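Long-range contact in Mgp-operon protein 3 (Mycoplasma pneumoniae, PDB 6RJ1), which probably takes part in host-cell adhesion as an extracellular sugar-binding partner of the P1 adhesin on the mycoplasma surface: residues G861-P873 against N884-T896. Numbering follows the deposited sequence.
Sequences GLWFYTFDNGEKP and NRKGYAVITVSRT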
loop_
_atom_site.group_PDB
_atom_site.type_symbol
_atom_site.label_atom_id
_atom_site.label_comp_id
_atom_site.label_asym_id
_atom_site.label_seq_id
_atom_site.Cartn_x
_atom_site.Cartn_y
_atom_site.Cartn_z
ATOM N N GLY A 861 -14.583 15.218 18.460
ATOM C CA GLY A 861 -13.299 14.544 18.297
ATOM C C GLY A 861 -13.426 13.122 17.782
ATOM O O GLY A 861 -12.562 12.285 18.057
ATOM N N LEU A 862 -14.511 12.853 17.020
ATOM C CA LEU A 862 -14.834 11.539 16.477
ATOM C C LEU A 862 -14.709 11.465 14.985
ATOM O O LEU A 862 -15.093 12.391 14.271
ATOM C CB LEU A 862 -16.251 11.098 16.883
ATOM C CG LEU A 862 -16.615 11.168 18.362
ATOM C CD1 LEU A 862 -18.105 11.046 18.549
ATOM C CD2 LEU A 862 -15.871 10.121 19.173
ATOM N N TRP A 863 -14.184 10.339 14.518
ATOM C CA TRP A 863 -14.033 10.012 13.113
ATOM C C TRP A 863 -15.211 9.113 12.724
ATOM O O TRP A 863 -15.622 8.252 13.514
ATOM C CB TRP A 863 -12.725 9.249 12.880
ATOM C CG TRP A 863 -11.465 10.052 13.011
ATOM C CD1 TRP A 863 -10.765 10.641 11.998
ATOM C CD2 TRP A 863 -10.664 10.203 14.193
ATOM N NE1 TRP A 863 -9.596 11.182 12.480
ATOM C CE2 TRP A 863 -9.503 10.922 13.823
ATOM C CE3 TRP A 863 -10.809 9.790 15.532
ATOM C CZ2 TRP A 863 -8.505 11.260 14.748
ATOM C CZ3 TRP A 863 -9.826 10.137 16.450
ATOM C CH2 TRP A 863 -8.686 10.856 16.055
ATOM N N PHE A 864 -15.745 9.312 11.507
ATOM C CA PHE A 864 -16.838 8.509 10.970
ATOM C C PHE A 864 -16.435 7.930 9.628
ATOM O O PHE A 864 -16.112 8.679 8.706
ATOM C CB PHE A 864 -18.141 9.320 10.889
ATOM C CG PHE A 864 -18.665 9.771 12.230
ATOM C CD1 PHE A 864 -19.355 8.894 13.058
ATOM C CD2 PHE A 864 -18.475 11.079 12.664
ATOM C CE1 PHE A 864 -19.830 9.311 14.305
ATOM C CE2 PHE A 864 -18.950 11.495 13.911
ATOM C CZ PHE A 864 -19.626 10.609 14.723
ATOM N N TYR A 865 -16.398 6.591 9.543
ATOM C CA TYR A 865 -16.017 5.834 8.344
ATOM C C TYR A 865 -17.251 5.267 7.670
ATOM O O TYR A 865 -17.917 4.396 8.237
ATOM C CB TYR A 865 -15.036 4.712 8.702
ATOM C CG TYR A 865 -13.636 5.198 8.991
ATOM C CD1 TYR A 865 -13.313 5.768 10.225
ATOM C CD2 TYR A 865 -12.625 5.073 8.043
ATOM C CE1 TYR A 865 -12.025 6.238 10.489
ATOM C CE2 TYR A 865 -11.330 5.521 8.302
ATOM C CZ TYR A 865 -11.034 6.105 9.525
ATOM O OH TYR A 865 -9.761 6.556 9.776
ATOM N N THR A 866 -17.572 5.787 6.477
ATOM C CA THR A 866 -18.728 5.355 5.706
ATOM C C THR A 866 -18.312 4.313 4.682
ATOM O O THR A 866 -17.375 4.525 3.917
ATOM C CB THR A 866 -19.471 6.556 5.121
ATOM O OG1 THR A 866 -19.766 7.476 6.177
ATOM C CG2 THR A 866 -20.761 6.162 4.422
ATOM N N PHE A 867 -19.004 3.178 4.696
ATOM C CA PHE A 867 -18.768 2.055 3.792
ATOM C C PHE A 867 -19.992 1.833 2.918
ATOM O O PHE A 867 -21.098 1.670 3.432
ATOM C CB PHE A 867 -18.462 0.793 4.605
ATOM C CG PHE A 867 -17.120 0.865 5.290
ATOM C CD1 PHE A 867 -15.970 0.421 4.645
ATOM C CD2 PHE A 867 -17.003 1.377 6.580
ATOM C CE1 PHE A 867 -14.729 0.492 5.271
ATOM C CE2 PHE A 867 -15.757 1.449 7.202
ATOM C CZ PHE A 867 -14.629 1.021 6.535
ATOM N N ASP A 868 -19.790 1.815 1.604
ATOM C CA ASP A 868 -20.844 1.659 0.610
ATOM C C ASP A 868 -20.694 0.311 -0.092
ATOM O O ASP A 868 -19.679 0.087 -0.743
ATOM C CB ASP A 868 -20.727 2.814 -0.408
ATOM C CG ASP A 868 -21.923 3.102 -1.296
ATOM O OD1 ASP A 868 -22.686 2.150 -1.603
ATOM O OD2 ASP A 868 -22.083 4.279 -1.712
ATOM N N ASN A 869 -21.707 -0.577 0.023
ATOM C CA ASN A 869 -21.732 -1.899 -0.624
ATOM C C ASN A 869 -21.725 -1.844 -2.166
ATOM O O ASN A 869 -21.313 -2.813 -2.802
ATOM C CB ASN A 869 -22.903 -2.732 -0.110
ATOM C CG ASN A 869 -22.734 -3.241 1.306
ATOM O OD1 ASN A 869 -21.652 -3.175 1.904
ATOM N ND2 ASN A 869 -23.804 -3.769 1.877
ATOM N N GLY A 870 -22.141 -0.707 -2.736
ATOM C CA GLY A 870 -22.155 -0.457 -4.176
ATOM C C GLY A 870 -20.766 -0.322 -4.774
ATOM O O GLY A 870 -20.596 -0.390 -5.997
ATOM N N GLU A 871 -19.759 -0.133 -3.902
ATOM C CA GLU A 871 -18.351 -0.020 -4.257
ATOM C C GLU A 871 -17.708 -1.399 -4.511
ATOM O O GLU A 871 -16.548 -1.452 -4.900
ATOM C CB GLU A 871 -17.588 0.787 -3.187
ATOM C CG GLU A 871 -17.011 2.103 -3.690
ATOM C CD GLU A 871 -18.002 3.209 -4.008
ATOM O OE1 GLU A 871 -18.811 3.570 -3.123
ATOM O OE2 GLU A 871 -17.956 3.730 -5.146
ATOM N N LYS A 872 -18.460 -2.503 -4.314
ATOM C CA LYS A 872 -18.013 -3.885 -4.560
ATOM C C LYS A 872 -17.975 -4.170 -6.071
ATOM O O LYS A 872 -18.772 -3.568 -6.799
ATOM C CB LYS A 872 -18.998 -4.883 -3.918
ATOM C CG LYS A 872 -18.804 -5.109 -2.436
ATOM C CD LYS A 872 -19.717 -6.208 -1.930
ATOM C CE LYS A 872 -19.641 -6.387 -0.438
ATOM N NZ LYS A 872 -20.855 -5.868 0.244
ATOM N N PRO A 873 -17.137 -5.119 -6.576
ATOM C CA PRO A 873 -17.169 -5.436 -8.025
ATOM C C PRO A 873 -18.495 -6.074 -8.432
ATOM O O PRO A 873 -19.181 -6.618 -7.573
ATOM C CB PRO A 873 -16.013 -6.427 -8.205
ATOM C CG PRO A 873 -15.179 -6.302 -6.960
ATOM C CD PRO A 873 -16.134 -5.949 -5.876
ATOM N N ASN A 884 -24.967 -8.983 -2.183
ATOM C CA ASN A 884 -25.081 -7.775 -1.362
ATOM C C ASN A 884 -24.204 -6.606 -1.834
ATOM O O ASN A 884 -23.260 -6.204 -1.151
ATOM C CB ASN A 884 -24.878 -8.059 0.136
ATOM C CG ASN A 884 -26.128 -7.776 0.950
ATOM O OD1 ASN A 884 -26.823 -8.694 1.408
ATOM N ND2 ASN A 884 -26.461 -6.496 1.130
ATOM N N ARG A 885 -24.564 -6.038 -2.999
ATOM C CA ARG A 885 -23.924 -4.852 -3.574
ATOM C C ARG A 885 -24.849 -3.664 -3.246
ATOM O O ARG A 885 -24.729 -2.571 -3.809
ATOM C CB ARG A 885 -23.749 -5.008 -5.093
ATOM C CG ARG A 885 -22.645 -5.961 -5.509
ATOM C CD ARG A 885 -22.294 -5.783 -6.970
ATOM N NE ARG A 885 -21.464 -4.596 -7.181
ATOM C CZ ARG A 885 -21.896 -3.461 -7.720
ATOM N NH1 ARG A 885 -23.153 -3.347 -8.126
ATOM N NH2 ARG A 885 -21.073 -2.434 -7.863
ATOM N N LYS A 886 -25.769 -3.911 -2.308
ATOM C CA LYS A 886 -26.775 -2.994 -1.811
ATOM C C LYS A 886 -26.557 -2.802 -0.324
ATOM O O LYS A 886 -26.338 -3.771 0.409
ATOM C CB LYS A 886 -28.172 -3.593 -2.054
ATOM C CG LYS A 886 -29.244 -2.561 -2.320
ATOM C CD LYS A 886 -30.186 -3.036 -3.415
ATOM C CE LYS A 886 -30.004 -2.267 -4.705
ATOM N NZ LYS A 886 -28.639 -2.423 -5.282
ATOM N N GLY A 887 -26.629 -1.556 0.112
ATOM C CA GLY A 887 -26.463 -1.234 1.519
ATOM C C GLY A 887 -25.274 -0.365 1.836
ATOM O O GLY A 887 -24.554 0.089 0.943
ATOM N N TYR A 888 -25.075 -0.148 3.130
ATOM C CA TYR A 888 -24.017 0.679 3.689
ATOM C C TYR A 888 -23.805 0.318 5.161
ATOM O O TYR A 888 -24.677 -0.286 5.782
ATOM C CB TYR A 888 -24.381 2.182 3.556
ATOM C CG TYR A 888 -25.734 2.548 4.140
ATOM C CD1 TYR A 888 -26.887 2.498 3.363
ATOM C CD2 TYR A 888 -25.858 2.950 5.467
ATOM C CE1 TYR A 888 -28.135 2.821 3.897
ATOM C CE2 TYR A 888 -27.099 3.271 6.014
ATOM C CZ TYR A 888 -28.238 3.215 5.224
ATOM O OH TYR A 888 -29.469 3.526 5.779
ATOM N N ALA A 889 -22.671 0.734 5.723
ATOM C CA ALA A 889 -22.321 0.543 7.127
ATOM C C ALA A 889 -21.439 1.712 7.558
ATOM O O ALA A 889 -20.720 2.279 6.730
ATOM C CB ALA A 889 -21.592 -0.780 7.311
ATOM N N VAL A 890 -21.525 2.111 8.828
ATOM C CA VAL A 890 -20.735 3.228 9.352
ATOM C C VAL A 890 -19.998 2.828 10.645
ATOM O O VAL A 890 -20.611 2.295 11.581
ATOM C CB VAL A 890 -21.558 4.543 9.516
ATOM C CG1 VAL A 890 -20.654 5.744 9.780
ATOM C CG2 VAL A 890 -22.438 4.811 8.299
ATOM N N ILE A 891 -18.683 3.097 10.685
ATOM C CA ILE A 891 -17.831 2.848 11.848
ATOM C C ILE A 891 -17.454 4.184 12.508
ATOM O O ILE A 891 -17.139 5.148 11.818
ATOM C CB ILE A 891 -16.595 1.977 11.484
ATOM C CG1 ILE A 891 -17.000 0.489 11.355
ATOM C CG2 ILE A 891 -15.431 2.166 12.482
ATOM C CD1 ILE A 891 -15.956 -0.456 10.729
ATOM N N THR A 892 -17.504 4.236 13.836
ATOM C CA THR A 892 -17.105 5.405 14.609
ATOM C C THR A 892 -15.763 5.107 15.272
ATOM O O THR A 892 -15.598 4.045 15.880
ATOM C CB THR A 892 -18.194 5.782 15.628
ATOM O OG1 THR A 892 -19.347 6.195 14.911
ATOM C CG2 THR A 892 -17.767 6.910 16.567
ATOM N N VAL A 893 -14.810 6.039 15.154
ATOM C CA VAL A 893 -13.513 5.893 15.801
ATOM C C VAL A 893 -13.375 6.965 16.894
ATOM O O VAL A 893 -13.568 8.148 16.630
ATOM C CB VAL A 893 -12.322 5.822 14.817
ATOM C CG1 VAL A 893 -11.001 5.712 15.567
ATOM C CG2 VAL A 893 -12.474 4.640 13.859
ATOM N N SER A 894 -13.094 6.537 18.127
ATOM C CA SER A 894 -12.957 7.429 19.276
ATOM C C SER A 894 -11.593 7.267 19.933
ATOM O O SER A 894 -10.986 6.207 19.831
ATOM C CB SER A 894 -14.060 7.145 20.293
ATOM O OG SER A 894 -14.197 5.759 20.571
ATOM N N ARG A 895 -11.119 8.313 20.620
ATOM C CA ARG A 895 -9.845 8.290 21.337
ATOM C C ARG A 895 -9.991 7.542 22.661
ATOM O O ARG A 895 -11.037 7.629 23.308
ATOM C CB ARG A 895 -9.369 9.719 21.625
ATOM C CG ARG A 895 -8.775 10.448 20.444
ATOM C CD ARG A 895 -8.352 11.842 20.857
ATOM N NE ARG A 895 -7.585 12.522 19.810
ATOM C CZ ARG A 895 -8.121 13.202 18.801
ATOM N NH1 ARG A 895 -9.436 13.290 18.675
ATOM N NH2 ARG A 895 -7.345 13.788 17.902
ATOM N N THR A 896 -8.937 6.818 23.072
ATOM C CA THR A 896 -8.866 6.086 24.348
ATOM C C THR A 896 -7.479 6.277 24.967
ATOM O O THR A 896 -6.506 6.495 24.242
ATOM C CB THR A 896 -9.196 4.576 24.192
ATOM O OG1 THR A 896 -8.293 3.957 23.279
ATOM C CG2 THR A 896 -10.645 4.304 23.781
HETATM O O HOH W 1 -12.383 11.381 20.952
#
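Arg885 reaches from the loop ahead of strand 888-896 to the 3-10 turn after strand 862-868 and the residues that follow it. Arg885 CB sits 4.0 Å from Asn869 O; Arg885 CG lies 4.1 Å from both Lys872 CB and Pro873 O; Arg885 CD comes within 3.3 Å of Pro873 O. A bend at chi3 (77°) then swings the guanidinium side-on to Lys872 O, which takes Arg885 NE at 2.9 Å and Arg885 NH2 at 2.8 Å, both in the guanidinium plane. In return, Lys872 NZ bonds Asn884 O at 2.8 Å. Asn869 ND2 bonds Lys886 O, nearly straight (176°), while Gly870 N donates to Asp868 OD1, an Asx turn at the start of the bend.

Beyond it the strands are antiparallel sheet neighbours joined by a loop without helix or strand; 862-868 also pairs with 851-857, and 888-896 with 914-920. Tyr865 CE1 packs on Val893 CG2 (3.8 Å), and the sheet face carrying Trp863, Tyr865 and Phe867 packs on Val802 and Leu804 of strand 799-805. Trp863 CH2 lies over one face of the Arg895 guanidinium, whose NH1 bonds Tyr856 OH. Arg885 and Lys872 thus bond neutral backbone carbonyls across the contact, not ion-pair partners, and probably depend on the loop backbones being held in position.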